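Local structure of prephenate dehydratase:Amino acid-binding ACT (Brucella abortus, 6VH5) at residues N43-M48 with A68-I73; F107-L112 with D180-N185. The protein probably catalyses the decarboxylation and dehydration of prephenate to 3-phenylpyruvate in phenylalanine biosynthesis, and binds phenylalanine at its ACT domain. All blocks are in the same frame, centred on the assembly; numbering follows the deposited sequence.

Contact 1 (N43-M48 with A68-I73)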
ATOM      1  N   ASN A  43      15.216  16.191  -8.477  1.00 58.31           N
ATOM      2  CA  ASN A  43      16.081  16.562  -7.363  1.00 64.32           C
ATOM      3  C   ASN A  43      17.296  15.653  -7.295  1.00 64.43           C
ATOM      4  O   ASN A  43      18.426  16.123  -7.104  1.00 69.49           O
ATOM      5  CB  ASN A  43      15.321  16.492  -6.038  1.00 61.73           C
ATOM      6  CG  ASN A  43      14.216  17.523  -5.938  1.00 65.33           C
ATOM      7  OD1 ASN A  43      14.037  18.362  -6.832  1.00 67.75           O
ATOM      8  ND2 ASN A  43      13.487  17.487  -4.828  1.00 57.92           N
ATOM      9  N   MET A  44      17.089  14.350  -7.470  1.00 60.58           N
ATOM     10  CA  MET A  44      18.167  13.390  -7.269  1.00 60.41           C
ATOM     11  C   MET A  44      19.007  13.183  -8.517  1.00 59.08           C
ATOM     12  O   MET A  44      20.230  13.031  -8.416  1.00 57.95           O
ATOM     13  CB  MET A  44      17.597  12.049  -6.809  1.00 55.79           C
ATOM     14  CG  MET A  44      18.663  11.093  -6.334  1.00 58.61           C
ATOM     15  SD  MET A  44      17.971   9.634  -5.542  1.00 57.96           S
ATOM     16  CE  MET A  44      19.483   8.783  -5.086  1.00 49.41           C
ATOM     17  N   PHE A  45      18.370  13.186  -9.690  1.00 70.80           N
ATOM     18  CA  PHE A  45      19.037  12.989 -10.975  1.00 75.79           C
ATOM     19  C   PHE A  45      18.738  14.193 -11.867  1.00 79.63           C
ATOM     20  O   PHE A  45      17.967  14.094 -12.832  1.00 75.68           O
ATOM     21  CB  PHE A  45      18.598  11.678 -11.632  1.00 68.63           C
ATOM     22  CG  PHE A  45      18.885  10.461 -10.795  1.00 63.85           C
ATOM     23  CD1 PHE A  45      20.121   9.827 -10.866  1.00 64.02           C
ATOM     24  CD2 PHE A  45      17.932   9.965  -9.913  1.00 65.66           C
ATOM     25  CE1 PHE A  45      20.399   8.711 -10.079  1.00 65.63           C
ATOM     26  CE2 PHE A  45      18.201   8.849  -9.114  1.00 62.83           C
ATOM     27  CZ  PHE A  45      19.436   8.220  -9.201  1.00 62.89           C
ATOM     28  N   PRO A  46      19.344  15.347 -11.570  1.00 78.30           N
ATOM     29  CA  PRO A  46      18.972  16.577 -12.288  1.00 78.72           C
ATOM     30  C   PRO A  46      19.249  16.527 -13.780  1.00 75.88           C
ATOM     31  O   PRO A  46      18.560  17.208 -14.548  1.00 71.79           O
ATOM     32  CB  PRO A  46      19.827  17.653 -11.599  1.00 82.19           C
ATOM     33  CG  PRO A  46      20.257  17.047 -10.305  1.00 80.24           C
ATOM     34  CD  PRO A  46      20.402  15.592 -10.579  1.00 78.03           C
ATOM     35  N   ASP A  47      20.234  15.748 -14.218  1.00 74.14           N
ATOM     36  CA  ASP A  47      20.601  15.700 -15.625  1.00 76.36           C
ATOM     37  C   ASP A  47      19.894  14.593 -16.395  1.00 74.10           C
ATOM     38  O   ASP A  47      20.247  14.345 -17.551  1.00 67.80           O
ATOM     39  CB  ASP A  47      22.117  15.554 -15.778  1.00 79.46           C
ATOM     40  CG  ASP A  47      22.877  16.733 -15.206  1.00 83.18           C
ATOM     41  OD1 ASP A  47      22.363  17.872 -15.286  1.00 84.10           O
ATOM     42  OD2 ASP A  47      23.999  16.524 -14.701  1.00 85.38           O
ATOM     43  N   MET A  48      18.912  13.928 -15.798  1.00 70.62           N
ATOM     44  CA  MET A  48      18.160  12.903 -16.504  1.00 70.18           C
ATOM     45  C   MET A  48      16.804  13.451 -16.941  1.00 70.76           C
ATOM     46  O   MET A  48      16.331  14.478 -16.453  1.00 70.87           O
ATOM     47  CB  MET A  48      17.980  11.662 -15.632  1.00 64.08           C
ATOM     48  CG  MET A  48      19.268  10.880 -15.455  1.00 65.71           C
ATOM     49  SD  MET A  48      19.060   9.368 -14.502  1.00 60.40           S
ATOM     50  CE  MET A  48      18.661   8.191 -15.791  1.00 63.35           C
ATOM     51  N   ALA A  68      13.981   3.140 -20.191  1.00 64.23           N
ATOM     52  CA  ALA A  68      14.544   3.987 -19.156  1.00 64.86           C
ATOM     53  C   ALA A  68      15.709   3.276 -18.491  1.00 65.64           C
ATOM     54  O   ALA A  68      15.672   2.061 -18.288  1.00 66.54           O
ATOM     55  CB  ALA A  68      13.479   4.371 -18.121  1.00 54.41           C
ATOM     56  N   ASP A  69      16.731   4.056 -18.130  1.00 64.28           N
ATOM     57  CA  ASP A  69      17.873   3.502 -17.413  1.00 61.77           C
ATOM     58  C   ASP A  69      17.533   3.191 -15.961  1.00 58.42           C
ATOM     59  O   ASP A  69      18.038   2.205 -15.412  1.00 66.57           O
ATOM     60  CB  ASP A  69      19.041   4.482 -17.472  1.00 63.16           C
ATOM     61  CG  ASP A  69      19.440   4.829 -18.889  1.00 70.98           C
ATOM     62  OD1 ASP A  69      19.072   4.075 -19.816  1.00 74.91           O
ATOM     63  OD2 ASP A  69      20.106   5.869 -19.071  1.00 76.79           O
ATOM     64  N   LEU A  70      16.659   3.986 -15.341  1.00 48.97           N
ATOM     65  CA  LEU A  70      16.320   3.844 -13.932  1.00 62.85           C
ATOM     66  C   LEU A  70      14.831   4.100 -13.744  1.00 66.70           C
ATOM     67  O   LEU A  70      14.177   4.732 -14.583  1.00 67.63           O
ATOM     68  CB  LEU A  70      17.099   4.827 -13.041  1.00 55.72           C
ATOM     69  CG  LEU A  70      18.624   4.893 -13.059  1.00 56.63           C
ATOM     70  CD1 LEU A  70      19.102   6.121 -12.272  1.00 49.72           C
ATOM     71  CD2 LEU A  70      19.213   3.613 -12.490  1.00 56.61           C
ATOM     72  N   ALA A  71      14.312   3.664 -12.597  1.00 59.81           N
ATOM     73  CA  ALA A  71      12.931   3.933 -12.226  1.00 57.36           C
ATOM     74  C   ALA A  71      12.881   4.478 -10.807  1.00 58.34           C
ATOM     75  O   ALA A  71      13.585   3.981  -9.917  1.00 55.52           O
ATOM     76  CB  ALA A  71      12.059   2.673 -12.333  1.00 42.27           C
ATOM     77  N   MET A  72      12.033   5.493 -10.601  1.00 57.26           N
ATOM     78  CA  MET A  72      11.868   6.147  -9.306  1.00 55.81           C
ATOM     79  C   MET A  72      10.512   5.742  -8.737  1.00 58.19           C
ATOM     80  O   MET A  72       9.472   6.231  -9.193  1.00 62.61           O
ATOM     81  CB  MET A  72      11.990   7.664  -9.450  1.00 49.52           C
ATOM     82  CG  MET A  72      11.853   8.437  -8.144  1.00 53.80           C
ATOM     83  SD  MET A  72      13.292   8.411  -7.037  1.00 52.37           S
ATOM     84  CE  MET A  72      14.423   9.495  -7.903  1.00 54.42           C
ATOM     85  N   ILE A  73      10.527   4.880  -7.724  1.00 53.37           N
ATOM     86  CA  ILE A  73       9.333   4.210  -7.224  1.00 55.97           C
ATOM     87  C   ILE A  73       9.127   4.568  -5.758  1.00 60.93           C
ATOM     88  O   ILE A  73      10.031   4.376  -4.944  1.00 53.89           O
ATOM     89  CB  ILE A  73       9.416   2.684  -7.380  1.00 58.17           C
ATOM     90  CG1 ILE A  73       9.681   2.304  -8.845  1.00 61.84           C
ATOM     91  CG2 ILE A  73       8.160   2.036  -6.798  1.00 49.73           C
ATOM     92  CD1 ILE A  73       8.653   2.831  -9.815  1.00 55.58           C
TER

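Contact 2 (F107-L112 with D180-N185)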
ATOM      1  N   PHE A 107       1.810  20.668  -0.504  1.00 62.56           N
ATOM      2  CA  PHE A 107       0.781  21.079  -1.448  1.00 61.22           C
ATOM      3  C   PHE A 107       0.753  22.591  -1.585  1.00 69.42           C
ATOM      4  O   PHE A 107       0.813  23.318  -0.587  1.00 74.21           O
ATOM      5  CB  PHE A 107      -0.604  20.612  -1.007  1.00 64.10           C
ATOM      6  CG  PHE A 107      -0.885  19.193  -1.318  1.00 62.64           C
ATOM      7  CD1 PHE A 107      -0.780  18.229  -0.341  1.00 60.80           C
ATOM      8  CD2 PHE A 107      -1.242  18.819  -2.604  1.00 63.84           C
ATOM      9  CE1 PHE A 107      -1.031  16.913  -0.634  1.00 69.14           C
ATOM     10  CE2 PHE A 107      -1.497  17.503  -2.907  1.00 71.67           C
ATOM     11  CZ  PHE A 107      -1.384  16.543  -1.921  1.00 73.79           C
ATOM     12  N   GLN A 108       0.611  23.055  -2.823  1.00 71.00           N
ATOM     13  CA  GLN A 108       0.535  24.475  -3.132  1.00 70.65           C
ATOM     14  C   GLN A 108      -0.821  24.782  -3.750  1.00 65.13           C
ATOM     15  O   GLN A 108      -1.275  24.062  -4.645  1.00 60.54           O
ATOM     16  CB  GLN A 108       1.662  24.888  -4.085  1.00 74.55           C
ATOM     17  CG  GLN A 108       3.005  24.226  -3.783  1.00 77.00           C
ATOM     18  CD  GLN A 108       3.606  24.686  -2.467  1.00 78.63           C
ATOM     19  OE1 GLN A 108       3.137  25.651  -1.857  1.00 80.94           O
ATOM     20  NE2 GLN A 108       4.637  23.984  -2.010  1.00 69.47           N
ATOM     21  N   LEU A 109      -1.459  25.848  -3.269  1.00 60.70           N
ATOM     22  CA  LEU A 109      -2.710  26.332  -3.844  1.00 57.51           C
ATOM     23  C   LEU A 109      -2.350  27.229  -5.019  1.00 60.54           C
ATOM     24  O   LEU A 109      -1.747  28.293  -4.844  1.00 65.16           O
ATOM     25  CB  LEU A 109      -3.540  27.071  -2.792  1.00 60.35           C
ATOM     26  CG  LEU A 109      -4.801  27.832  -3.225  1.00 60.54           C
ATOM     27  CD1 LEU A 109      -5.904  26.902  -3.722  1.00 52.26           C
ATOM     28  CD2 LEU A 109      -5.308  28.669  -2.051  1.00 64.04           C
ATOM     29  N   MET A 110      -2.691  26.792  -6.222  1.00 60.55           N
ATOM     30  CA  MET A 110      -2.265  27.481  -7.425  1.00 62.42           C
ATOM     31  C   MET A 110      -3.475  27.857  -8.265  1.00 59.33           C
ATOM     32  O   MET A 110      -4.482  27.143  -8.293  1.00 60.82           O
ATOM     33  CB  MET A 110      -1.295  26.624  -8.252  1.00 56.97           C
ATOM     34  CG  MET A 110      -1.764  25.217  -8.472  1.00 57.47           C
ATOM     35  SD  MET A 110      -0.482  24.192  -9.220  1.00 63.88           S
ATOM     36  CE  MET A 110       0.674  24.004  -7.854  1.00 60.74           C
ATOM     37  N   VAL A 111      -3.351  28.980  -8.963  1.00 59.90           N
ATOM     38  CA  VAL A 111      -4.433  29.556  -9.751  1.00 69.72           C
ATOM     39  C   VAL A 111      -3.857  30.119 -11.045  1.00 70.44           C
ATOM     40  O   VAL A 111      -2.641  30.183 -11.238  1.00 68.77           O
ATOM     41  CB  VAL A 111      -5.187  30.660  -8.978  1.00 63.56           C
ATOM     42  CG1 VAL A 111      -5.917  30.071  -7.772  1.00 56.78           C
ATOM     43  CG2 VAL A 111      -4.217  31.754  -8.544  1.00 58.03           C
ATOM     44  N   LEU A 112      -4.749  30.538 -11.934  1.00 69.31           N
ATOM     45  CA  LEU A 112      -4.297  31.156 -13.166  1.00 69.36           C
ATOM     46  C   LEU A 112      -3.591  32.475 -12.854  1.00 72.14           C
ATOM     47  O   LEU A 112      -3.860  33.102 -11.825  1.00 70.96           O
ATOM     48  CB  LEU A 112      -5.467  31.392 -14.112  1.00 66.38           C
ATOM     49  CG  LEU A 112      -6.179  30.149 -14.643  1.00 69.34           C
ATOM     50  CD1 LEU A 112      -7.537  30.551 -15.221  1.00 68.67           C
ATOM     51  CD2 LEU A 112      -5.324  29.439 -15.694  1.00 57.17           C
ATOM     52  N   ASP A 180       0.106  30.590 -10.983  1.00 71.61           N
ATOM     53  CA  ASP A 180       0.464  31.379  -9.815  1.00 76.07           C
ATOM     54  C   ASP A 180       0.190  30.585  -8.550  1.00 70.91           C
ATOM     55  O   ASP A 180      -0.863  29.959  -8.419  1.00 67.61           O
ATOM     56  CB  ASP A 180      -0.350  32.674  -9.766  1.00 87.68           C
ATOM     57  CG  ASP A 180       0.296  33.804 -10.527  1.00 99.13           C
ATOM     58  OD1 ASP A 180       1.471  33.649 -10.924  1.00106.52           O
ATOM     59  OD2 ASP A 180      -0.362  34.854 -10.698  1.00 96.20           O
ATOM     60  N   ILE A 181       1.129  30.627  -7.609  1.00 71.68           N
ATOM     61  CA  ILE A 181       0.930  30.014  -6.299  1.00 66.04           C
ATOM     62  C   ILE A 181       0.355  31.084  -5.383  1.00 66.69           C
ATOM     63  O   ILE A 181       1.046  32.032  -4.998  1.00 70.56           O
ATOM     64  CB  ILE A 181       2.225  29.426  -5.733  1.00 65.79           C
ATOM     65  CG1 ILE A 181       2.644  28.222  -6.576  1.00 63.67           C
ATOM     66  CG2 ILE A 181       2.033  29.030  -4.267  1.00 65.27           C
ATOM     67  CD1 ILE A 181       3.840  27.491  -6.060  1.00 54.66           C
ATOM     68  N   LEU A 182      -0.929  30.942  -5.061  1.00 63.64           N
ATOM     69  CA  LEU A 182      -1.602  31.909  -4.206  1.00 61.10           C
ATOM     70  C   LEU A 182      -1.170  31.750  -2.752  1.00 69.75           C
ATOM     71  O   LEU A 182      -0.935  32.745  -2.060  1.00 74.02           O
ATOM     72  CB  LEU A 182      -3.107  31.731  -4.349  1.00 65.45           C
ATOM     73  CG  LEU A 182      -4.068  32.790  -3.848  1.00 75.55           C
ATOM     74  CD1 LEU A 182      -3.651  34.185  -4.305  1.00 81.60           C
ATOM     75  CD2 LEU A 182      -5.428  32.420  -4.377  1.00 77.26           C
ATOM     76  N   GLU A 183      -1.067  30.507  -2.271  1.00 64.75           N
ATOM     77  CA  GLU A 183      -0.626  30.221  -0.913  1.00 77.69           C
ATOM     78  C   GLU A 183       0.279  28.994  -0.924  1.00 78.28           C
ATOM     79  O   GLU A 183       0.087  28.063  -1.712  1.00 76.15           O
ATOM     80  CB  GLU A 183      -1.812  30.014   0.047  1.00 80.97           C
ATOM     81  CG  GLU A 183      -1.489  30.298   1.506  1.00 87.86           C
ATOM     82  CD  GLU A 183      -2.679  30.091   2.439  1.00 95.45           C
ATOM     83  OE1 GLU A 183      -2.505  29.470   3.513  1.00 96.32           O
ATOM     84  OE2 GLU A 183      -3.795  30.529   2.085  1.00 95.29           O
ATOM     85  N   GLU A 184       1.251  28.994  -0.019  1.00 73.33           N
ATOM     86  CA  GLU A 184       2.296  27.984   0.020  1.00 72.25           C
ATOM     87  C   GLU A 184       2.027  27.001   1.143  1.00 64.86           C
ATOM     88  O   GLU A 184       1.517  27.386   2.195  1.00 62.83           O
ATOM     89  CB  GLU A 184       3.667  28.627   0.227  1.00 81.80           C
ATOM     90  CG  GLU A 184       4.305  29.142  -1.047  1.00 95.83           C
ATOM     91  CD  GLU A 184       5.640  29.812  -0.801  1.00106.28           C
ATOM     92  OE1 GLU A 184       6.034  29.954   0.379  1.00108.02           O
ATOM     93  OE2 GLU A 184       6.295  30.202  -1.791  1.00110.55           O
ATOM     94  N   ASN A 185       2.347  25.728   0.903  1.00 66.86           N
ATOM     95  CA  ASN A 185       2.361  24.691   1.944  1.00 76.06           C
ATOM     96  C   ASN A 185       1.063  24.679   2.749  1.00 76.79           C
ATOM     97  O   ASN A 185       1.052  24.859   3.967  1.00 70.85           O
ATOM     98  CB  ASN A 185       3.572  24.866   2.867  1.00 77.35           C
ATOM     99  CG  ASN A 185       4.881  24.601   2.160  1.00 77.90           C
ATOM    100  OD1 ASN A 185       4.906  24.003   1.077  1.00 73.82           O
ATOM    101  ND2 ASN A 185       5.978  25.062   2.753  1.00 78.31           N
TER

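Contact 1 (N43-M48 with A68-I73)
Phe45 and Leu70 meet because both side chains leave their backbones with CG anti to the carbonyl carbon, at chi1 -59° and -55°. The phenyl ring thereby reaches out from the loop after the helix, and the leucine brings its CD1 branch over one ring face. Leu70 CD1 stands 3.9 Å from the centroid of the Phe45 ring, displaced toward the rim beside CE1 and CZ, in a CH-pi contact; the two side chains cross at about a right angle. Met72 differs: its CG is anti to the backbone N (chi1 -179°), and bends at the next two torsions carry Met72 CE to the edge of the same ring, 4.0 Å from Phe45 CE2. Met72 CE also lies 4.2 Å from Met44 CB, so the flexible thioether lets one methyl touch both the last helical residue and the ring edge. Met48 packs at the start of the strand, its SD 3.9 Å from Leu70 CD1, while a turn at its last torsion lays its CE 4.1 Å from Asp69 CB. Leu70 CD1 thus touches both the ring face and the Met48 sulfur, adjacent on one side of it. A type I beta turn from Phe45 to Met48, closed by the bond from Met48 N to Phe45 O, lets both residues face the strand. The carboxylate of Asp69 is engaged by the backbone N atoms of Asn25 and Thr24. Ile27 of strand 26-30 touches Phe45, Met48 and Met72, and Val198 of strand 193-200 touches Met44, Phe45 and Leu70, so the end of helix 36-44 and its turn pack across the strands flanking 70-77.

Contact 2 (F107-L112 with D180-N185)
Gln108 and Asn185 lie side by side and point the same way, with their amide planes 45° apart. Gln108 bends at chi2 (-67°), which turns its amide toward residues 184-185, so that its oxygen and nitrogen each find a partner on Asn185. Gln108 OE1 takes the backbone N of Asn185 at 2.9 Å, that donor standing 39° out of the Gln108 carbonyl plane, whereas Gln108 NE2, which gives to Asn185 OD1 at 3.1 Å, is merely tilted from the Asn185 carbonyl plane. The aliphatic part of Gln108 crosses Ile181 obliquely, its CB 3.9 Å from Ile181 CD1, so the residue serves apolar and polar neighbours. On the face that carries Leu109 and Val111, Leu182 lays CD2 against Val111 CG1 at 4.2 Å and its CB near Leu109 CG; branched apolar residues suit this side, where Ala166 and Trp142 also pack. Glu183 shares that face, but its carboxylate reaches Arg117 in a salt bridge.

The strands run antiparallel and are interrupted by a classic beta bulge in 180-183, where Leu182 and Glu183 are set against the single residue Leu109. Leu109 O accepts Leu182 N at 2.8 Å and, weakly, Glu183 N, while Leu109 N gives to Glu183 O. Beyond the bulge Val111 and Asp180 form a hydrogen-bonded pair, Val111 N reaching Asp180 O at 2.7 Å.

Chemically, backbone bonds fasten edge strand 180-183 to strand 108-111, and past its end the Gln108 amide stands in: Phe107 O meets Asn185 N at too poor an angle, and the glutamine oxygen takes that N-H instead.

How the contacts relate
From the N terminus, the chain lays down strand 26-30, then helix 36-44, the turn at 45-48, strand 49-53 and helix 56-64, before strand 70-77 completes contact 1, a short closure that packs the helix end and turn against the first sheet. Strand 96-104 leads out of that sheet; contact 2 opens at 108-111 and closes, at edge strand 180-183 of the second sheet, a longer excursion through strands 122-125, 143-146 and 165-169. Strand 193-200 then returns to the first sheet, so this excursion is inserted between two of its strands. The closures are in series, neither nested nor crossed, with centres about 26 Å apart: contact 1 joins helix end and turn to sheet, contact 2 strand to strand.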